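Local coordinates for protein parahox neighbor (PDB 5Z5M) that probably converts 5-hydroxyisourate to (S)-allantoin, joining a hydroxyisourate hydrolase and an OHCU decarboxylase in a single chain of the urate degradation pathway, at residues A107-E110 / R111-L115; I46-I49 / S50-A53; V147-P151 / E152-M156. All coordinates share one frame; numbering follows the deposited sequence.

Interaction 1 of 3, residues A107-E110 / R111-L115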
ATOM      1  N   ALA A 107     -16.027  34.850  16.146  1.00 18.55           N
ATOM      2  CA  ALA A 107     -15.230  33.987  17.014  1.00 23.34           C
ATOM      3  C   ALA A 107     -13.947  33.526  16.313  1.00 19.56           C
ATOM      4  O   ALA A 107     -12.862  33.551  16.900  1.00 17.54           O
ATOM      5  CB  ALA A 107     -16.044  32.795  17.461  1.00 17.94           C
ATOM      6  N   GLU A 108     -14.079  33.109  15.058  1.00 15.65           N
ATOM      7  CA  GLU A 108     -12.935  32.650  14.273  1.00 15.63           C
ATOM      8  C   GLU A 108     -11.937  33.776  14.035  1.00 18.81           C
ATOM      9  O   GLU A 108     -10.725  33.560  14.032  1.00 19.61           O
ATOM     10  CB  GLU A 108     -13.400  32.067  12.932  1.00 20.04           C
ATOM     11  CG  GLU A 108     -13.995  30.672  13.029  1.00 21.98           C
ATOM     12  CD  GLU A 108     -14.652  30.211  11.732  1.00 38.66           C
ATOM     13  OE1 GLU A 108     -15.054  31.071  10.918  1.00 28.06           O
ATOM     14  OE2 GLU A 108     -14.760  28.982  11.527  1.00 26.19           O
ATOM     15  N   LEU A 109     -12.447  34.982  13.835  1.00 14.52           N
ATOM     16  CA  LEU A 109     -11.579  36.123  13.570  1.00 16.90           C
ATOM     17  C   LEU A 109     -10.751  36.458  14.809  1.00 20.54           C
ATOM     18  O   LEU A 109      -9.569  36.794  14.707  1.00 16.68           O
ATOM     19  CB  LEU A 109     -12.403  37.332  13.126  1.00 20.42           C
ATOM     20  CG  LEU A 109     -11.621  38.499  12.527  1.00 36.45           C
ATOM     21  CD1 LEU A 109     -10.821  38.040  11.316  1.00 37.93           C
ATOM     22  CD2 LEU A 109     -12.557  39.637  12.157  1.00 43.31           C
ATOM     23  N   GLU A 110     -11.374  36.361  15.981  1.00 13.03           N
ATOM     24  CA  GLU A 110     -10.658  36.605  17.230  1.00 19.58           C
ATOM     25  C   GLU A 110      -9.610  35.526  17.478  1.00 14.87           C
ATOM     26  O   GLU A 110      -8.499  35.821  17.929  1.00 12.24           O
ATOM     27  CB  GLU A 110     -11.631  36.677  18.412  1.00 21.65           C
ATOM     28  CG  GLU A 110     -12.435  37.961  18.452  1.00 18.12           C
ATOM     29  CD  GLU A 110     -11.553  39.201  18.494  1.00 38.84           C
ATOM     30  OE1 GLU A 110     -10.764  39.349  19.456  1.00 41.53           O
ATOM     31  OE2 GLU A 110     -11.650  40.026  17.563  1.00 51.84           O
ATOM     32  N   ARG A 111      -9.969  34.278  17.190  1.00 13.04           N
ATOM     33  CA  ARG A 111      -9.027  33.175  17.339  1.00 16.19           C
ATOM     34  C   ARG A 111      -7.856  33.341  16.377  1.00 13.54           C
ATOM     35  O   ARG A 111      -6.721  33.021  16.716  1.00 12.54           O
ATOM     36  CB  ARG A 111      -9.701  31.822  17.106  1.00 17.77           C
ATOM     37  CG  ARG A 111      -8.742  30.654  17.311  1.00 24.56           C
ATOM     38  CD  ARG A 111      -9.382  29.293  17.083  1.00 22.21           C
ATOM     39  NE  ARG A 111      -8.373  28.239  17.176  1.00 25.79           N
ATOM     40  CZ  ARG A 111      -8.213  27.268  16.283  1.00 41.24           C
ATOM     41  NH1 ARG A 111      -7.260  26.362  16.454  1.00 37.36           N
ATOM     42  NH2 ARG A 111      -9.007  27.199  15.223  1.00 43.92           N
ATOM     43  N   PHE A 112      -8.133  33.838  15.175  1.00 14.61           N
ATOM     44  CA  PHE A 112      -7.060  34.095  14.212  1.00 11.47           C
ATOM     45  C   PHE A 112      -6.075  35.129  14.720  1.00 12.08           C
ATOM     46  O   PHE A 112      -4.874  34.880  14.754  1.00 15.28           O
ATOM     47  CB  PHE A 112      -7.615  34.568  12.871  1.00 10.85           C
ATOM     48  CG  PHE A 112      -6.547  35.007  11.913  1.00 19.60           C
ATOM     49  CD1 PHE A 112      -5.853  34.076  11.161  1.00 23.95           C
ATOM     50  CD2 PHE A 112      -6.214  36.349  11.788  1.00 21.78           C
ATOM     51  CE1 PHE A 112      -4.860  34.469  10.290  1.00 21.74           C
ATOM     52  CE2 PHE A 112      -5.217  36.750  10.920  1.00 29.00           C
ATOM     53  CZ  PHE A 112      -4.540  35.810  10.169  1.00 30.35           C
ATOM     54  N   ASN A 113      -6.594  36.299  15.086  1.00 14.71           N
ATOM     55  CA  ASN A 113      -5.763  37.384  15.593  1.00 17.38           C
ATOM     56  C   ASN A 113      -4.941  36.956  16.799  1.00 18.72           C
ATOM     57  O   ASN A 113      -3.766  37.301  16.915  1.00 16.08           O
ATOM     58  CB  ASN A 113      -6.626  38.597  15.953  1.00 17.63           C
ATOM     59  CG  ASN A 113      -7.254  39.247  14.737  1.00 23.75           C
ATOM     60  OD1 ASN A 113      -6.745  39.123  13.625  1.00 26.62           O
ATOM     61  ND2 ASN A 113      -8.361  39.947  14.944  1.00 38.84           N
ATOM     62  N   SER A 114      -5.568  36.199  17.693  1.00 16.80           N
ATOM     63  CA  SER A 114      -4.897  35.697  18.882  1.00 15.64           C
ATOM     64  C   SER A 114      -3.728  34.781  18.522  1.00 13.24           C
ATOM     65  O   SER A 114      -2.606  34.994  18.974  1.00 17.07           O
ATOM     66  CB  SER A 114      -5.893  34.957  19.780  1.00 18.78           C
ATOM     67  OG  SER A 114      -5.290  34.599  21.006  1.00 25.62           O
ATOM     68  N   LEU A 115      -3.999  33.761  17.712  1.00 12.54           N
ATOM     69  CA  LEU A 115      -2.956  32.841  17.271  1.00 15.21           C
ATOM     70  C   LEU A 115      -1.845  33.557  16.508  1.00 17.20           C
ATOM     71  O   LEU A 115      -0.666  33.280  16.712  1.00 16.31           O
ATOM     72  CB  LEU A 115      -3.550  31.741  16.389  1.00 10.87           C
ATOM     73  CG  LEU A 115      -4.462  30.720  17.068  1.00 13.89           C
ATOM     74  CD1 LEU A 115      -5.083  29.793  16.035  1.00 20.55           C
ATOM     75  CD2 LEU A 115      -3.707  29.927  18.131  1.00 23.12           C
TER
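Four successive i to i+4 backbone hydrogen bonds tie 107-110 to 111-115 in the first turns of the α-helix 106-123. F112 N reaches E108 O at 2.8 Å, while R111 N to A107 O and S114 N to E110 O are each 3.0 Å. The bond from N113 N to L109 O is almost straight, with an N-H...O angle of 175°.

Side-chain contacts between the two segments are mostly with carbonyl oxygens. The amide of N113 folds back along the helix: with CG beside its own backbone N (chi1 -68°), ND2 comes within 3.4 Å of L109 O, but the angle is too poor for a hydrogen bond. CB of S114 lies 3.3 Å from E110 O. F112 takes the other course. Its CG is anti to the backbone N (chi1 173°), which turns the ring off the helix, and L109 O is left near the ring plane at its edge.

The carboxylate of E108 is used outside the two segments: OE1 accepts from T105 N, just before the helix, and forms a salt bridge with K136.

This is an amphipathic surface helix of the OHCU decarboxylase region. The side turned to helix 136-146 is centred on the buried F112, which packs on V139 and L143; R111 on L140 and L115 on L143 flank it. The F112 ring also meets L78 and C79 of a loop.

Interaction 2 of 3, residues I46-I49 / S50-A53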
ATOM      1  N   ILE A  46      21.157  27.785 -17.185  1.00 15.51           N
ATOM      2  CA  ILE A  46      19.761  27.648 -16.762  1.00 11.92           C
ATOM      3  C   ILE A  46      18.825  27.565 -17.960  1.00 16.69           C
ATOM      4  O   ILE A  46      18.729  28.506 -18.746  1.00 14.41           O
ATOM      5  CB  ILE A  46      19.317  28.813 -15.871  1.00 17.96           C
ATOM      6  CG1 ILE A  46      20.159  28.855 -14.596  1.00 16.47           C
ATOM      7  CG2 ILE A  46      17.833  28.668 -15.533  1.00  9.96           C
ATOM      8  CD1 ILE A  46      19.931  30.094 -13.744  1.00 15.38           C
ATOM      9  N   GLU A  47      18.122  26.443 -18.092  1.00 11.72           N
ATOM     10  CA  GLU A  47      17.326  26.198 -19.290  1.00 11.96           C
ATOM     11  C   GLU A  47      15.824  26.130 -19.021  1.00 17.00           C
ATOM     12  O   GLU A  47      15.023  26.307 -19.938  1.00 17.40           O
ATOM     13  CB  GLU A  47      17.782  24.902 -19.965  1.00 16.23           C
ATOM     14  CG  GLU A  47      19.205  24.937 -20.505  1.00 17.83           C
ATOM     15  CD  GLU A  47      19.561  23.680 -21.294  1.00 29.05           C
ATOM     16  OE1 GLU A  47      18.747  22.733 -21.313  1.00 33.23           O
ATOM     17  OE2 GLU A  47      20.655  23.638 -21.896  1.00 38.58           O
ATOM     18  N   THR A  48      15.441  25.868 -17.775  1.00 10.64           N
ATOM     19  CA  THR A  48      14.028  25.694 -17.442  1.00  9.73           C
ATOM     20  C   THR A  48      13.618  26.560 -16.252  1.00 16.13           C
ATOM     21  O   THR A  48      14.464  27.107 -15.545  1.00  9.70           O
ATOM     22  CB  THR A  48      13.702  24.222 -17.112  1.00 12.82           C
ATOM     23  OG1 THR A  48      14.452  23.814 -15.959  1.00 12.00           O
ATOM     24  CG2 THR A  48      14.031  23.313 -18.286  1.00 20.16           C
ATOM     25  N   ILE A  49      12.316  26.682 -16.023  1.00 15.74           N
ATOM     26  CA  ILE A  49      11.853  27.477 -14.896  1.00 10.00           C
ATOM     27  C   ILE A  49      12.212  26.764 -13.586  1.00  6.98           C
ATOM     28  O   ILE A  49      12.498  27.415 -12.578  1.00 11.29           O
ATOM     29  CB  ILE A  49      10.335  27.768 -14.984  1.00 13.60           C
ATOM     30  CG1 ILE A  49       9.920  28.783 -13.912  1.00 22.35           C
ATOM     31  CG2 ILE A  49       9.520  26.491 -14.894  1.00 17.25           C
ATOM     32  CD1 ILE A  49       8.479  29.220 -14.010  1.00 24.77           C
ATOM     33  N   SER A  50      12.253  25.433 -13.617  1.00  8.09           N
ATOM     34  CA  SER A  50      12.690  24.656 -12.457  1.00 10.97           C
ATOM     35  C   SER A  50      14.111  25.017 -12.051  1.00  9.21           C
ATOM     36  O   SER A  50      14.396  25.256 -10.877  1.00  6.61           O
ATOM     37  CB  SER A  50      12.616  23.156 -12.742  1.00 12.76           C
ATOM     38  OG  SER A  50      11.279  22.723 -12.856  1.00 17.70           O
ATOM     39  N   GLN A  51      15.005  25.048 -13.035  1.00  9.97           N
ATOM     40  CA  GLN A  51      16.403  25.370 -12.780  1.00  9.71           C
ATOM     41  C   GLN A  51      16.570  26.807 -12.292  1.00  6.89           C
ATOM     42  O   GLN A  51      17.427  27.092 -11.455  1.00  6.57           O
ATOM     43  CB  GLN A  51      17.235  25.133 -14.042  1.00 11.36           C
ATOM     44  CG  GLN A  51      17.387  23.660 -14.395  1.00 15.25           C
ATOM     45  CD  GLN A  51      18.004  23.442 -15.762  1.00 20.11           C
ATOM     46  OE1 GLN A  51      18.136  24.375 -16.550  1.00 15.23           O
ATOM     47  NE2 GLN A  51      18.380  22.204 -16.050  1.00 25.89           N
ATOM     48  N   LEU A  52      15.748  27.705 -12.821  1.00  6.62           N
ATOM     49  CA  LEU A  52      15.787  29.100 -12.409  1.00  8.64           C
ATOM     50  C   LEU A  52      15.387  29.224 -10.939  1.00  9.71           C
ATOM     51  O   LEU A  52      16.049  29.910 -10.157  1.00  8.02           O
ATOM     52  CB  LEU A  52      14.870  29.946 -13.301  1.00  6.80           C
ATOM     53  CG  LEU A  52      14.675  31.397 -12.853  1.00  7.51           C
ATOM     54  CD1 LEU A  52      16.023  32.116 -12.756  1.00 13.94           C
ATOM     55  CD2 LEU A  52      13.730  32.117 -13.797  1.00 13.99           C
ATOM     56  N   ALA A  53      14.315  28.533 -10.565  1.00  9.52           N
ATOM     57  CA  ALA A  53      13.853  28.519  -9.181  1.00 11.50           C
ATOM     58  C   ALA A  53      14.905  27.917  -8.256  1.00  9.80           C
ATOM     59  O   ALA A  53      15.138  28.427  -7.160  1.00  9.17           O
ATOM     60  CB  ALA A  53      12.544  27.745  -9.065  1.00  7.62           C
TER
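Q51 sets its CG beside its own backbone N (chi1 -70°) and runs extended beyond it (chi2 170°), which carries the amide back past the start of helix 49-61 to the preceding loop. T48, the N-cap, holds OG1 between its backbone N and carbonyl carbon (chi1 62°), facing the first turn. The two residues form a capping box: Q51 N donates to T48 OG1 at 3.2 Å, and Q51 OE1 receives a weak bond of 3.3 Å from T48 N.

The same OE1 has a shorter partner in E47 N, at 2.6 Å and nearly along the C=O axis. Farther along, L52 N and A53 N bond to T48 O and I49 O, beginning the regular helical pattern. CG2 of I46 packs 3.9 Å from CB of L52, adding an apolar clasp between loop and helix.

I49 lies against W167 and L171 of helix 151-173, and S50 OG is hydrogen-bonded to D279 and N277 in the transthyretin-like part of the chain. One glutamine oxygen thus takes a short bond from E47 N and a weak one from T48 N. The N-cap bonds themselves come from uncharged groups, while the nearby carboxylate of D279 could add a favourable interaction with the helix N-terminus.

Interaction 3 of 3, residues V147-P151 / E152-M156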
ATOM      1  N   VAL A 147       1.654  27.016  15.989  1.00 16.08           N
ATOM      2  CA  VAL A 147       1.914  27.867  17.144  1.00 13.72           C
ATOM      3  C   VAL A 147       2.422  27.011  18.309  1.00 16.70           C
ATOM      4  O   VAL A 147       2.992  27.532  19.267  1.00 20.95           O
ATOM      5  CB  VAL A 147       0.662  28.667  17.555  1.00 16.82           C
ATOM      6  CG1 VAL A 147      -0.373  27.750  18.192  1.00 19.10           C
ATOM      7  CG2 VAL A 147       1.033  29.805  18.493  1.00 16.53           C
ATOM      8  N   GLN A 148       2.246  25.694  18.205  1.00 15.54           N
ATOM      9  CA  GLN A 148       2.719  24.770  19.236  1.00 21.92           C
ATOM     10  C   GLN A 148       4.164  24.309  19.000  1.00 26.44           C
ATOM     11  O   GLN A 148       4.742  23.595  19.822  1.00 20.73           O
ATOM     12  CB  GLN A 148       1.798  23.549  19.320  1.00 18.69           C
ATOM     13  CG  GLN A 148       0.327  23.888  19.493  1.00 20.83           C
ATOM     14  CD  GLN A 148      -0.550  22.648  19.548  1.00 32.41           C
ATOM     15  OE1 GLN A 148      -0.253  21.692  20.264  1.00 45.43           O
ATOM     16  NE2 GLN A 148      -1.629  22.653  18.776  1.00 27.06           N
ATOM     17  N   HIS A 149       4.751  24.725  17.883  1.00 22.05           N
ATOM     18  CA  HIS A 149       6.111  24.314  17.544  1.00 18.57           C
ATOM     19  C   HIS A 149       7.171  25.236  18.133  1.00 16.74           C
ATOM     20  O   HIS A 149       6.888  26.374  18.499  1.00 17.19           O
ATOM     21  CB  HIS A 149       6.286  24.253  16.024  1.00 12.84           C
ATOM     22  CG  HIS A 149       5.427  23.228  15.357  1.00 26.03           C
ATOM     23  ND1 HIS A 149       5.298  23.144  13.988  1.00 29.71           N
ATOM     24  CD2 HIS A 149       4.653  22.242  15.871  1.00 27.46           C
ATOM     25  CE1 HIS A 149       4.482  22.149  13.685  1.00 25.29           C
ATOM     26  NE2 HIS A 149       4.078  21.585  14.812  1.00 27.62           N
ATOM     27  N   THR A 150       8.401  24.731  18.206  1.00 13.54           N
ATOM     28  CA  THR A 150       9.553  25.527  18.620  1.00 21.36           C
ATOM     29  C   THR A 150       9.925  26.548  17.543  1.00 21.10           C
ATOM     30  O   THR A 150       9.608  26.355  16.367  1.00 16.44           O
ATOM     31  CB  THR A 150      10.774  24.631  18.903  1.00 19.69           C
ATOM     32  OG1 THR A 150      11.255  24.081  17.671  1.00 19.97           O
ATOM     33  CG2 THR A 150      10.403  23.501  19.854  1.00 20.84           C
ATOM     34  N   PRO A 151      10.605  27.636  17.936  1.00 19.30           N
ATOM     35  CA  PRO A 151      10.999  28.623  16.925  1.00 22.08           C
ATOM     36  C   PRO A 151      11.953  28.053  15.871  1.00 24.57           C
ATOM     37  O   PRO A 151      11.879  28.476  14.719  1.00 20.77           O
ATOM     38  CB  PRO A 151      11.683  29.716  17.751  1.00 28.50           C
ATOM     39  CG  PRO A 151      11.106  29.571  19.120  1.00 25.19           C
ATOM     40  CD  PRO A 151      10.911  28.095  19.302  1.00 23.27           C
ATOM     41  N   GLU A 152      12.812  27.106  16.241  1.00 15.95           N
ATOM     42  CA  GLU A 152      13.775  26.570  15.286  1.00 19.66           C
ATOM     43  C   GLU A 152      13.105  25.644  14.279  1.00 19.64           C
ATOM     44  O   GLU A 152      13.531  25.572  13.127  1.00 15.30           O
ATOM     45  CB  GLU A 152      14.922  25.836  15.991  1.00 26.88           C
ATOM     46  CG  GLU A 152      14.508  24.647  16.847  1.00 23.76           C
ATOM     47  CD  GLU A 152      14.202  25.038  18.281  1.00 40.11           C
ATOM     48  OE1 GLU A 152      14.148  26.254  18.575  1.00 31.84           O
ATOM     49  OE2 GLU A 152      14.027  24.128  19.121  1.00 30.92           O
ATOM     50  N   GLN A 153      12.059  24.939  14.699  1.00 16.42           N
ATOM     51  CA  GLN A 153      11.292  24.149  13.749  1.00 21.11           C
ATOM     52  C   GLN A 153      10.549  25.087  12.808  1.00 19.16           C
ATOM     53  O   GLN A 153      10.528  24.873  11.600  1.00 16.72           O
ATOM     54  CB  GLN A 153      10.298  23.210  14.438  1.00 21.71           C
ATOM     55  CG  GLN A 153       9.515  22.369  13.425  1.00 19.23           C
ATOM     56  CD  GLN A 153       8.510  21.428  14.059  1.00 41.96           C
ATOM     57  OE1 GLN A 153       8.500  21.235  15.275  1.00 48.96           O
ATOM     58  NE2 GLN A 153       7.657  20.832  13.231  1.00 34.49           N
ATOM     59  N   GLU A 154       9.947  26.129  13.370  1.00 12.99           N
ATOM     60  CA  GLU A 154       9.161  27.062  12.572  1.00 15.29           C
ATOM     61  C   GLU A 154      10.014  27.903  11.632  1.00 17.22           C
ATOM     62  O   GLU A 154       9.530  28.355  10.596  1.00 16.97           O
ATOM     63  CB  GLU A 154       8.334  27.970  13.476  1.00 15.59           C
ATOM     64  CG  GLU A 154       7.024  27.325  13.881  1.00 15.87           C
ATOM     65  CD  GLU A 154       6.276  26.757  12.676  1.00 16.71           C
ATOM     66  OE1 GLU A 154       5.863  27.553  11.804  1.00 20.73           O
ATOM     67  OE2 GLU A 154       6.115  25.523  12.592  1.00 18.64           O
ATOM     68  N   PHE A 155      11.276  28.118  11.994  1.00 13.82           N
ATOM     69  CA  PHE A 155      12.199  28.848  11.130  1.00 13.13           C
ATOM     70  C   PHE A 155      12.398  28.075   9.825  1.00 11.98           C
ATOM     71  O   PHE A 155      12.395  28.657   8.743  1.00 12.02           O
ATOM     72  CB  PHE A 155      13.534  29.080  11.842  1.00 15.52           C
ATOM     73  CG  PHE A 155      14.501  29.934  11.066  1.00 19.71           C
ATOM     74  CD1 PHE A 155      14.346  31.308  11.017  1.00 18.70           C
ATOM     75  CD2 PHE A 155      15.575  29.362  10.404  1.00 37.97           C
ATOM     76  CE1 PHE A 155      15.236  32.098  10.311  1.00 33.66           C
ATOM     77  CE2 PHE A 155      16.473  30.145   9.700  1.00 38.17           C
ATOM     78  CZ  PHE A 155      16.302  31.514   9.652  1.00 26.49           C
ATOM     79  N   MET A 156      12.556  26.761   9.946  1.00 16.74           N
ATOM     80  CA  MET A 156      12.636  25.866   8.791  1.00 18.03           C
ATOM     81  C   MET A 156      11.353  25.836   7.970  1.00 13.68           C
ATOM     82  O   MET A 156      11.385  25.871   6.741  1.00 11.45           O
ATOM     83  CB  MET A 156      12.970  24.447   9.247  1.00 18.10           C
ATOM     84  CG  MET A 156      14.412  24.257   9.613  1.00 34.41           C
ATOM     85  SD  MET A 156      15.423  24.591   8.163  1.00 65.01           S
ATOM     86  CE  MET A 156      14.737  23.407   7.004  1.00 46.91           C
TER
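E154 OE2 accepts from H149 ND1 at 2.9 Å, a His-carboxylate hydrogen bond that joins the loop 147-151 to the first turn of helix 151-173. T150 is the N-cap of that helix: its OG1 receives Q153 N at 3.2 Å, and its carbonyl O receives E154 N at 3.0 Å. P151 occupies the first helical position, where its lack of an N-H costs nothing, and its O takes F155 N at 2.8 Å.

In the His-carboxylate bond the oxygen is approached on its anti side, 25° out of the carboxylate plane. A bend at chi2 (-49°) turns the carboxylate of E154 back to the imidazole. The other oxygen, OE1, binds Y119 and forms a salt bridge with R146, so this buried carboxylate is held at both oxygens, which probably favours its charged form.

The amide of Q153 stacks on one face of the imidazole, the planes only 12° apart. K256 of the third subunit packs on both H149 and Q153. E152 curls its carboxylate back beside the T150 hydroxyl and forms a salt bridge with K68 of the second subunit, so the helix start also belongs to a subunit interface. Over the histidine ring, Q153 NE2 stands 3.4 Å from H149 ND1, displaced toward the rim and too poorly angled for a hydrogen bond.

How the interactions relate
Along the chain interaction 2 comes first, then interaction 1, then interaction 3, all within the OHCU decarboxylase part of the protein. Interactions 1 and 3 are neighbours, their centres 20 Å apart, and they touch where L115 CD2 of helix 106-123 meets V147 CG1 of the loop after helix 136-146 at 4.0 Å. Interaction 2 lies farther off, its centre about 40 Å from that of interaction 1 and 30 Å from that of interaction 3. Helix 151-173 bridges this gap: it starts in interaction 3, and its later residues W167, L170 and L171 pack on 46-53. One long helix therefore connects a subunit interface with the region facing the transthyretin-like part.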